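Local coordinates for protein aminotransferase, classes I and II (Silicibacter pomeroyi DSS-3, PDB 3H14) that probably transfers the amino group of L-aspartate to 2-oxoglutarate, as a pyridoxal-phosphate-dependent aminotransferase of class I, at residues 129-132 with 133-137; 242-246 with 247-251; 144-147 with 148-152. All blocks are in the same frame, centred on the assembly; numbering follows the deposited sequence.

Interaction 1 of 3, residues 129-132 with 133-137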
ATOM      1  N   ARG A 129       4.771 -10.968   1.565  1.00 20.15           N
ATOM      2  CA  ARG A 129       5.517 -12.245   1.612  1.00 21.12           C
ATOM      3  C   ARG A 129       6.178 -12.471   2.957  1.00 19.49           C
ATOM      4  O   ARG A 129       6.207 -13.588   3.428  1.00 19.77           O
ATOM      5  CB  ARG A 129       6.532 -12.425   0.456  1.00 20.91           C
ATOM      6  CG  ARG A 129       7.680 -11.433   0.445  1.00 23.24           C
ATOM      7  CD  ARG A 129       8.619 -11.690  -0.781  1.00 24.11           C
ATOM      8  NE  ARG A 129       7.938 -11.379  -2.026  1.00 27.20           N
ATOM      9  CZ  ARG A 129       7.955 -10.187  -2.623  1.00 29.77           C
ATOM     10  NH1 ARG A 129       8.659  -9.180  -2.120  1.00 29.03           N
ATOM     11  NH2 ARG A 129       7.273 -10.005  -3.750  1.00 30.47           N
ATOM     12  N   GLN A 130       6.646 -11.405   3.597  1.00 19.31           N
ATOM     13  CA  GLN A 130       7.340 -11.531   4.854  1.00 18.75           C
ATOM     14  C   GLN A 130       6.411 -11.872   6.023  1.00 17.72           C
ATOM     15  O   GLN A 130       6.758 -12.702   6.861  1.00 16.48           O
ATOM     16  CB  GLN A 130       8.142 -10.247   5.194  1.00 19.62           C
ATOM     17  CG  GLN A 130       9.165  -9.794   4.123  1.00 22.16           C
ATOM     18  CD  GLN A 130      10.235 -10.820   3.798  1.00 26.67           C
ATOM     19  OE1 GLN A 130      10.619 -11.634   4.639  1.00 29.11           O
ATOM     20  NE2 GLN A 130      10.731 -10.780   2.559  1.00 27.63           N
ATOM     21  N   ILE A 131       5.290 -11.184   6.105  1.00 16.79           N
ATOM     22  CA  ILE A 131       4.264 -11.453   7.144  1.00 17.38           C
ATOM     23  C   ILE A 131       3.717 -12.864   6.983  1.00 16.96           C
ATOM     24  O   ILE A 131       3.573 -13.578   7.957  1.00 18.05           O
ATOM     25  CB  ILE A 131       3.106 -10.456   7.096  1.00 16.90           C
ATOM     26  CG1 ILE A 131       3.575  -9.062   7.486  1.00 15.84           C
ATOM     27  CG2 ILE A 131       1.913 -10.890   8.045  1.00 16.63           C
ATOM     28  CD1 ILE A 131       2.503  -7.948   7.236  1.00 18.09           C
ATOM     29  N   LEU A 132       3.429 -13.285   5.752  1.00 17.23           N
ATOM     30  CA  LEU A 132       3.004 -14.676   5.527  1.00 17.17           C
ATOM     31  C   LEU A 132       4.010 -15.708   6.013  1.00 18.59           C
ATOM     32  O   LEU A 132       3.684 -16.633   6.767  1.00 15.66           O
ATOM     33  CB  LEU A 132       2.647 -14.888   4.066  1.00 17.46           C
ATOM     34  CG  LEU A 132       1.326 -14.258   3.619  1.00 16.21           C
ATOM     35  CD1 LEU A 132       1.279 -14.059   2.083  1.00 15.46           C
ATOM     36  CD2 LEU A 132       0.099 -15.090   4.064  1.00 15.82           C
ATOM     37  N   ARG A 133       5.279 -15.510   5.665  1.00 19.16           N
ATOM     38  CA  ARG A 133       6.339 -16.410   6.105  1.00 21.43           C
ATOM     39  C   ARG A 133       6.531 -16.381   7.633  1.00 20.13           C
ATOM     40  O   ARG A 133       6.748 -17.432   8.273  1.00 20.96           O
ATOM     41  CB  ARG A 133       7.651 -15.967   5.429  1.00 21.53           C
ATOM     42  CG  ARG A 133       8.749 -16.970   5.473  1.00 27.24           C
ATOM     43  CD  ARG A 133      10.111 -16.408   4.927  1.00 28.58           C
ATOM     44  NE  ARG A 133      11.184 -17.402   5.073  1.00 36.18           N
ATOM     45  CZ  ARG A 133      11.762 -17.713   6.234  1.00 35.73           C
ATOM     46  NH1 ARG A 133      11.398 -17.072   7.337  1.00 39.14           N
ATOM     47  NH2 ARG A 133      12.710 -18.646   6.283  1.00 35.33           N
ATOM     48  N   ALA A 134       6.494 -15.181   8.199  1.00 19.59           N
ATOM     49  CA  ALA A 134       6.638 -14.968   9.658  1.00 20.20           C
ATOM     50  C   ALA A 134       5.589 -15.710  10.488  1.00 19.53           C
ATOM     51  O   ALA A 134       5.840 -16.060  11.645  1.00 19.16           O
ATOM     52  CB  ALA A 134       6.581 -13.487   9.993  1.00 19.92           C
ATOM     53  N   LEU A 135       4.444 -15.944   9.874  1.00 18.94           N
ATOM     54  CA  LEU A 135       3.328 -16.681  10.486  1.00 19.00           C
ATOM     55  C   LEU A 135       3.287 -18.190  10.160  1.00 19.15           C
ATOM     56  O   LEU A 135       2.324 -18.906  10.519  1.00 17.65           O
ATOM     57  CB  LEU A 135       2.027 -16.029  10.027  1.00 19.74           C
ATOM     58  CG  LEU A 135       1.818 -14.637  10.628  1.00 19.63           C
ATOM     59  CD1 LEU A 135       0.531 -13.988  10.030  1.00 19.32           C
ATOM     60  CD2 LEU A 135       1.737 -14.657  12.132  1.00 19.28           C
ATOM     61  N   GLY A 136       4.315 -18.684   9.471  1.00 19.10           N
ATOM     62  CA  GLY A 136       4.366 -20.063   9.035  1.00 18.13           C
ATOM     63  C   GLY A 136       3.502 -20.404   7.853  1.00 17.99           C
ATOM     64  O   GLY A 136       3.156 -21.574   7.628  1.00 19.27           O
ATOM     65  N   LEU A 137       3.147 -19.413   7.063  1.00 18.12           N
ATOM     66  CA  LEU A 137       2.361 -19.645   5.881  1.00 17.62           C
ATOM     67  C   LEU A 137       3.324 -19.558   4.673  1.00 17.94           C
ATOM     68  O   LEU A 137       4.505 -19.221   4.815  1.00 18.73           O
ATOM     69  CB  LEU A 137       1.233 -18.616   5.764  1.00 17.62           C
ATOM     70  CG  LEU A 137       0.348 -18.455   6.995  1.00 17.67           C
ATOM     71  CD1 LEU A 137      -0.630 -17.321   6.785  1.00 18.94           C
ATOM     72  CD2 LEU A 137      -0.376 -19.837   7.342  1.00 16.20           C
TER
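Leu132 and Leu137 meet through their methyl groups, with CD2 of Leu132 3.6 Å from CD1 of Leu137. The two side chains cross at about a right angle. Leu137 swings back over the helix end, and its CB lies 3.3 Å from O of Leu132. Beside them Ile131 and Leu135, one helical turn apart, point the same way. The CG2 branch of Ile131 stands anti to its own backbone N (CG1 at chi1 -67°), and this branch meets CD1 of Leu135 at 3.9 Å. Phe108 of helix 100-111 touches Ile131, Leu132 and Leu135, and Leu132 also packs on Val118 and Ile120.

Arg133 N to Arg129 O (3.1 Å) and Ala134 N to Gln130 O (2.8 Å) are regular helical bonds. The bond from Leu135 N to Ile131 O is less straight, with an N-H...O angle of 135°; the same N makes a weak second bond to Leu132 O.

The charged ends bond to neighbouring parts of the chain. Arg129 forms a salt bridge with Asp141 and bonds to the carbonyls of Asp347 and Phe348. Arg133 bonds to the carbonyl of Ser7.

Gly136, with positive phi, is the C-prime residue of a Schellman motif. Its two bonds run from Leu137 N to Leu132 O (2.8 Å) and from Gly136 N to Arg133 O (3.0 Å). The motif ends the helix of the beta-alpha-beta unit formed by strand 117-122, helix 126-134 and strand 138-143.

Interaction 2 of 3, residues 242-246 with 247-251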
HETATM    1  N   MSE A 242     -10.970  -3.294   8.981  1.00 21.85           N
HETATM    2  CA  MSE A 242     -11.254  -4.331   8.017  1.00 24.12           C
HETATM    3  C   MSE A 242     -12.772  -4.548   7.960  1.00 23.16           C
HETATM    4  O   MSE A 242     -13.491  -4.158   8.878  1.00 22.72           O
HETATM    5  CB  MSE A 242     -10.448  -5.604   8.369  1.00 24.13           C
HETATM    6  CG  MSE A 242     -10.742  -6.193   9.712  1.00 26.06           C
HETATM    7 SE   MSE A 242      -9.435  -7.515  10.347  1.00 34.70          SE
HETATM    8  CE  MSE A 242      -9.431  -8.623   8.787  1.00 20.64           C
ATOM      9  N   VAL A 243     -13.256  -5.062   6.837  1.00 21.66           N
ATOM     10  CA  VAL A 243     -14.639  -5.485   6.707  1.00 22.75           C
ATOM     11  C   VAL A 243     -14.619  -6.974   6.421  1.00 22.79           C
ATOM     12  O   VAL A 243     -13.883  -7.431   5.538  1.00 21.20           O
ATOM     13  CB  VAL A 243     -15.361  -4.720   5.557  1.00 22.46           C
ATOM     14  CG1 VAL A 243     -16.863  -5.129   5.430  1.00 22.92           C
ATOM     15  CG2 VAL A 243     -15.211  -3.190   5.736  1.00 23.56           C
ATOM     16  N   VAL A 244     -15.420  -7.727   7.174  1.00 23.79           N
ATOM     17  CA  VAL A 244     -15.549  -9.162   7.023  1.00 24.19           C
ATOM     18  C   VAL A 244     -17.042  -9.510   6.888  1.00 24.51           C
ATOM     19  O   VAL A 244     -17.896  -8.701   7.237  1.00 24.14           O
ATOM     20  CB  VAL A 244     -14.927  -9.904   8.219  1.00 24.41           C
ATOM     21  CG1 VAL A 244     -13.489  -9.487   8.372  1.00 24.58           C
ATOM     22  CG2 VAL A 244     -15.681  -9.593   9.535  1.00 24.03           C
ATOM     23  N   PRO A 245     -17.355 -10.689   6.346  1.00 25.73           N
ATOM     24  CA  PRO A 245     -18.739 -11.160   6.248  1.00 26.17           C
ATOM     25  C   PRO A 245     -19.433 -11.183   7.600  1.00 27.70           C
ATOM     26  O   PRO A 245     -18.772 -11.332   8.606  1.00 26.81           O
ATOM     27  CB  PRO A 245     -18.572 -12.590   5.708  1.00 26.32           C
ATOM     28  CG  PRO A 245     -17.244 -12.567   4.977  1.00 26.37           C
ATOM     29  CD  PRO A 245     -16.398 -11.656   5.759  1.00 25.60           C
ATOM     30  N   GLU A 246     -20.767 -11.100   7.623  1.00 30.24           N
ATOM     31  CA  GLU A 246     -21.508 -11.216   8.891  1.00 31.77           C
ATOM     32  C   GLU A 246     -21.072 -12.420   9.748  1.00 31.00           C
ATOM     33  O   GLU A 246     -20.836 -12.291  10.950  1.00 31.30           O
ATOM     34  CB  GLU A 246     -23.031 -11.278   8.643  1.00 32.28           C
ATOM     35  CG  GLU A 246     -23.851 -11.192   9.930  1.00 33.38           C
ATOM     36  CD  GLU A 246     -25.334 -10.891   9.683  1.00 35.78           C
ATOM     37  OE1 GLU A 246     -25.850 -11.275   8.603  1.00 43.68           O
ATOM     38  OE2 GLU A 246     -25.973 -10.275  10.571  1.00 42.36           O
ATOM     39  N   ASP A 247     -20.931 -13.580   9.123  1.00 31.08           N
ATOM     40  CA  ASP A 247     -20.554 -14.793   9.850  1.00 31.41           C
ATOM     41  C   ASP A 247     -19.088 -14.857  10.267  1.00 30.14           C
ATOM     42  O   ASP A 247     -18.686 -15.780  10.972  1.00 29.47           O
ATOM     43  CB  ASP A 247     -20.957 -16.081   9.086  1.00 32.21           C
ATOM     44  CG  ASP A 247     -20.306 -16.213   7.700  1.00 36.23           C
ATOM     45  OD1 ASP A 247     -19.204 -15.698   7.472  1.00 39.37           O
ATOM     46  OD2 ASP A 247     -20.916 -16.864   6.809  1.00 42.43           O
ATOM     47  N   GLN A 248     -18.290 -13.872   9.857  1.00 29.37           N
ATOM     48  CA  GLN A 248     -16.862 -13.855  10.212  1.00 28.45           C
ATOM     49  C   GLN A 248     -16.509 -12.886  11.346  1.00 27.82           C
ATOM     50  O   GLN A 248     -15.453 -13.010  11.932  1.00 27.40           O
ATOM     51  CB  GLN A 248     -16.040 -13.526   8.961  1.00 28.49           C
ATOM     52  CG  GLN A 248     -16.101 -14.626   7.923  1.00 28.95           C
ATOM     53  CD  GLN A 248     -15.328 -15.866   8.368  1.00 29.01           C
ATOM     54  OE1 GLN A 248     -14.140 -15.780   8.665  1.00 26.82           O
ATOM     55  NE2 GLN A 248     -16.006 -17.024   8.422  1.00 28.61           N
ATOM     56  N   VAL A 249     -17.394 -11.940  11.653  1.00 28.22           N
ATOM     57  CA  VAL A 249     -17.161 -10.962  12.726  1.00 28.29           C
ATOM     58  C   VAL A 249     -16.757 -11.612  14.032  1.00 28.74           C
ATOM     59  O   VAL A 249     -15.762 -11.222  14.655  1.00 29.34           O
ATOM     60  CB  VAL A 249     -18.397 -10.041  12.959  1.00 28.07           C
ATOM     61  CG1 VAL A 249     -18.147  -9.092  14.108  1.00 28.51           C
ATOM     62  CG2 VAL A 249     -18.751  -9.255  11.684  1.00 28.05           C
ATOM     63  N   ARG A 250     -17.507 -12.620  14.471  1.00 30.10           N
ATOM     64  CA  ARG A 250     -17.195 -13.237  15.758  1.00 30.88           C
ATOM     65  C   ARG A 250     -15.867 -13.987  15.748  1.00 29.15           C
ATOM     66  O   ARG A 250     -15.129 -13.958  16.752  1.00 28.44           O
ATOM     67  CB  ARG A 250     -18.324 -14.158  16.238  1.00 32.06           C
ATOM     68  CG  ARG A 250     -18.142 -14.518  17.715  1.00 35.08           C
ATOM     69  CD  ARG A 250     -19.299 -15.272  18.294  1.00 36.49           C
ATOM     70  N   VAL A 251     -15.535 -14.633  14.621  1.00 27.49           N
ATOM     71  CA  VAL A 251     -14.211 -15.247  14.477  1.00 27.30           C
ATOM     72  C   VAL A 251     -13.099 -14.214  14.688  1.00 26.17           C
ATOM     73  O   VAL A 251     -12.159 -14.450  15.438  1.00 26.14           O
ATOM     74  CB  VAL A 251     -14.024 -15.933  13.082  1.00 26.92           C
ATOM     75  CG1 VAL A 251     -12.616 -16.509  12.936  1.00 28.90           C
ATOM     76  CG2 VAL A 251     -15.084 -17.020  12.878  1.00 27.95           C
TER
HETATM   77  O   HOH W   1     -20.243 -13.437  13.294  1.00 33.21           O
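Val244 and Pro245 pack against Gln248 and Val249 where strand 240-243 of the large mixed sheet passes through a type I beta turn (Pro245 to Gln248) into helix 249-258. The strand lies between 94-97 and 223-227 in this sheet of the aminotransferase fold.

The apolar contacts come first. The CG2 methyl of Val244 sits between its own backbone N and carbonyl carbon. From there it meets CG2 of Val249 at 3.8 Å, the two side chains crossing at about a right angle. The same methyl is 3.6 Å from Val249 N. The Pro245 ring and Gln248 lie side by side and point the same way, with CD of Pro245 3.7 Å from CG of Gln248. Gln248 then bends at chi2 (-71°), and its OE1 bonds to the hydroxyl of Tyr223. Tyr223 also touches Val244 and Pro245, so one residue of the neighbouring strand backs this turn.

The backbone bonds centre on the carbonyl of Pro245. Gln248 N bonds to Pro245 O at 2.9 Å. Val249 N adds a weak bond to the same oxygen, at 3.4 Å. Together they span the turn between strand and helix. On the strand side, Val244 O bonds to Arg93 NE.

One water bridges the next step of the turn: it donates to Glu246 O at 2.7 Å and accepts from Arg250 N at 3.1 Å.

Interaction 3 of 3, residues 144-147 with 148-152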
ATOM      1  N   THR A 144       3.296 -10.943 -12.448  1.00 19.86           N
ATOM      2  CA  THR A 144       2.289 -10.341 -13.262  1.00 20.49           C
ATOM      3  C   THR A 144       2.930  -9.728 -14.503  1.00 21.30           C
ATOM      4  O   THR A 144       4.136  -9.505 -14.544  1.00 22.25           O
ATOM      5  CB  THR A 144       1.510  -9.309 -12.440  1.00 20.59           C
ATOM      6  OG1 THR A 144       2.427  -8.320 -11.965  1.00 20.44           O
ATOM      7  CG2 THR A 144       0.900 -10.015 -11.252  1.00 19.73           C
ATOM      8  N   ALA A 145       2.111  -9.516 -15.519  1.00 21.61           N
ATOM      9  CA  ALA A 145       2.564  -9.092 -16.829  1.00 21.43           C
ATOM     10  C   ALA A 145       2.082  -7.675 -17.105  1.00 22.23           C
ATOM     11  O   ALA A 145       0.981  -7.283 -16.666  1.00 22.45           O
ATOM     12  CB  ALA A 145       2.006 -10.082 -17.912  1.00 21.22           C
ATOM     13  N   PRO A 146       2.860  -6.907 -17.875  1.00 22.28           N
ATOM     14  CA  PRO A 146       2.430  -5.541 -18.278  1.00 22.77           C
ATOM     15  C   PRO A 146       1.056  -5.476 -18.981  1.00 22.37           C
ATOM     16  O   PRO A 146       0.213  -4.624 -18.691  1.00 21.46           O
ATOM     17  CB  PRO A 146       3.575  -5.071 -19.183  1.00 22.93           C
ATOM     18  CG  PRO A 146       4.757  -5.829 -18.683  1.00 23.42           C
ATOM     19  CD  PRO A 146       4.202  -7.215 -18.389  1.00 23.34           C
ATOM     20  N   GLU A 147       0.815  -6.428 -19.857  1.00 22.79           N
ATOM     21  CA  GLU A 147      -0.435  -6.486 -20.562  1.00 23.04           C
ATOM     22  C   GLU A 147      -1.606  -6.696 -19.605  1.00 22.27           C
ATOM     23  O   GLU A 147      -2.760  -6.466 -19.973  1.00 21.87           O
ATOM     24  CB  GLU A 147      -0.375  -7.596 -21.653  1.00 23.55           C
ATOM     25  CG  GLU A 147       0.025  -8.979 -21.162  1.00 24.78           C
ATOM     26  CD  GLU A 147       1.486  -9.297 -21.281  1.00 28.29           C
ATOM     27  OE1 GLU A 147       2.338  -8.396 -21.103  1.00 24.52           O
ATOM     28  OE2 GLU A 147       1.794 -10.490 -21.511  1.00 31.68           O
ATOM     29  N   ASN A 148      -1.311  -7.139 -18.384  1.00 21.77           N
ATOM     30  CA  ASN A 148      -2.311  -7.318 -17.322  1.00 21.54           C
ATOM     31  C   ASN A 148      -2.289  -6.175 -16.310  1.00 21.88           C
ATOM     32  O   ASN A 148      -2.933  -6.255 -15.259  1.00 20.38           O
ATOM     33  CB  ASN A 148      -2.113  -8.662 -16.609  1.00 21.63           C
ATOM     34  CG  ASN A 148      -2.312  -9.867 -17.542  1.00 23.54           C
ATOM     35  OD1 ASN A 148      -3.066  -9.795 -18.521  1.00 23.79           O
ATOM     36  ND2 ASN A 148      -1.591 -10.947 -17.269  1.00 20.39           N
ATOM     37  N   ARG A 149      -1.583  -5.098 -16.657  1.00 20.54           N
ATOM     38  CA  ARG A 149      -1.467  -3.936 -15.806  1.00 20.99           C
ATOM     39  C   ARG A 149      -0.751  -4.269 -14.476  1.00 19.86           C
ATOM     40  O   ARG A 149      -0.991  -3.621 -13.447  1.00 21.83           O
ATOM     41  CB  ARG A 149      -2.856  -3.336 -15.545  1.00 20.68           C
ATOM     42  CG  ARG A 149      -2.934  -1.819 -15.633  1.00 21.59           C
ATOM     43  CD  ARG A 149      -4.369  -1.314 -15.378  1.00 21.91           C
ATOM     44  NE  ARG A 149      -4.502   0.147 -15.540  1.00 21.09           N
ATOM     45  CZ  ARG A 149      -4.438   0.770 -16.719  1.00 23.41           C
ATOM     46  NH1 ARG A 149      -4.542   2.099 -16.788  1.00 23.06           N
ATOM     47  NH2 ARG A 149      -4.304   0.063 -17.843  1.00 22.84           N
ATOM     48  N   LEU A 150       0.122  -5.261 -14.523  1.00 18.97           N
ATOM     49  CA  LEU A 150       0.876  -5.761 -13.372  1.00 18.69           C
ATOM     50  C   LEU A 150      -0.002  -6.109 -12.180  1.00 18.98           C
ATOM     51  O   LEU A 150       0.356  -5.860 -11.032  1.00 18.06           O
ATOM     52  CB  LEU A 150       1.955  -4.767 -12.967  1.00 18.54           C
ATOM     53  CG  LEU A 150       3.012  -4.504 -14.047  1.00 17.75           C
ATOM     54  CD1 LEU A 150       4.005  -3.398 -13.592  1.00 16.89           C
ATOM     55  CD2 LEU A 150       3.734  -5.809 -14.411  1.00 18.57           C
ATOM     56  N   GLN A 151      -1.127  -6.731 -12.511  1.00 19.13           N
ATOM     57  CA  GLN A 151      -2.099  -7.222 -11.588  1.00 18.88           C
ATOM     58  C   GLN A 151      -2.306  -8.674 -11.922  1.00 20.32           C
ATOM     59  O   GLN A 151      -2.218  -9.055 -13.088  1.00 19.47           O
ATOM     60  CB  GLN A 151      -3.407  -6.477 -11.781  1.00 18.67           C
ATOM     61  CG  GLN A 151      -3.402  -5.072 -11.213  1.00 18.76           C
ATOM     62  CD  GLN A 151      -3.536  -5.025  -9.695  1.00 20.32           C
ATOM     63  OE1 GLN A 151      -3.773  -6.057  -9.040  1.00 16.26           O
ATOM     64  NE2 GLN A 151      -3.376  -3.820  -9.121  1.00 18.91           N
ATOM     65  N   PRO A 152      -2.585  -9.498 -10.901  1.00 20.86           N
ATOM     66  CA  PRO A 152      -2.874 -10.885 -11.262  1.00 21.41           C
ATOM     67  C   PRO A 152      -4.150 -11.039 -12.090  1.00 21.16           C
ATOM     68  O   PRO A 152      -5.069 -10.232 -11.989  1.00 21.09           O
ATOM     69  CB  PRO A 152      -3.001 -11.603  -9.914  1.00 21.09           C
ATOM     70  CG  PRO A 152      -3.301 -10.556  -8.945  1.00 23.64           C
ATOM     71  CD  PRO A 152      -2.695  -9.252  -9.458  1.00 20.95           C
TER
HETATM   72  O   HOH W   2       1.445  -7.542  -9.220  1.00 19.45           O
HETATM   73  O   HOH W   3      -0.686 -10.711 -14.720  1.00 19.41           O
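Thr144 lies across the backbone of Leu150, Gln151 and Pro152. Its OG1 is 3.3 Å from Leu150 C, and its CG2 methyl is 3.5 Å from Gln151 C. With chi1 at 59°, OG1 sits between the backbone N and the carbonyl carbon of its own residue, while CG2 faces Pro152 N. OG1 also lies within bonding distance of Ala122 O, at the end of strand 117-122, and of a water that donates to Leu150 O. An alanine here is likely to leave Ala122 O and this water without the hydroxyl, and to open a gap beside Gln151 where the methyl packed.

Between these ends the chain makes two overlapping type I beta turns, which begin with a 3-10 segment at Pro146 and Glu147. They belong to the loop joining strand 138-143 to helix 154-157. Ala145 O accepts from Asn148 N at 2.9 Å and from Leu150 N at 3.1 Å, the two donors coming from opposite faces of its carbonyl plane. Arg149 N bonds to Pro146 O at 2.8 Å. Arg149 and Leu150 both have positive phi, and the chain returns beside Thr144.

The CD2 branch of Leu150 reaches over the start of the turns, 3.7 Å from Pro146 N. On the other side Asn148 ND2 donates to a second water at 2.7 Å. This water also accepts from Ala145 N and donates to Gln151 O, so it ties both arms of the loop together. The guanidinium of Arg149 points outward to a salt bridge with Asp311.

From the N terminus the contacts come in the order 1, 3, 2. They lie in series, so none nests within or crosses another. Interaction 1 closes the end of helix 126-134 and sends the chain into strand 138-143. Interaction 3 follows at the far end of that strand, where it closes the loop leading to helix 154-157. Strand 138-143, at the edge of the seven-stranded sheet, runs from one to the other. Interaction 2 comes later, at the exit of strand 240-243 near the opposite edge of the same sheet, where the chain turns into helix 249-258. The centres of interactions 1 and 3 are about 24 Å apart, those of interactions 2 and 3 about 31 Å.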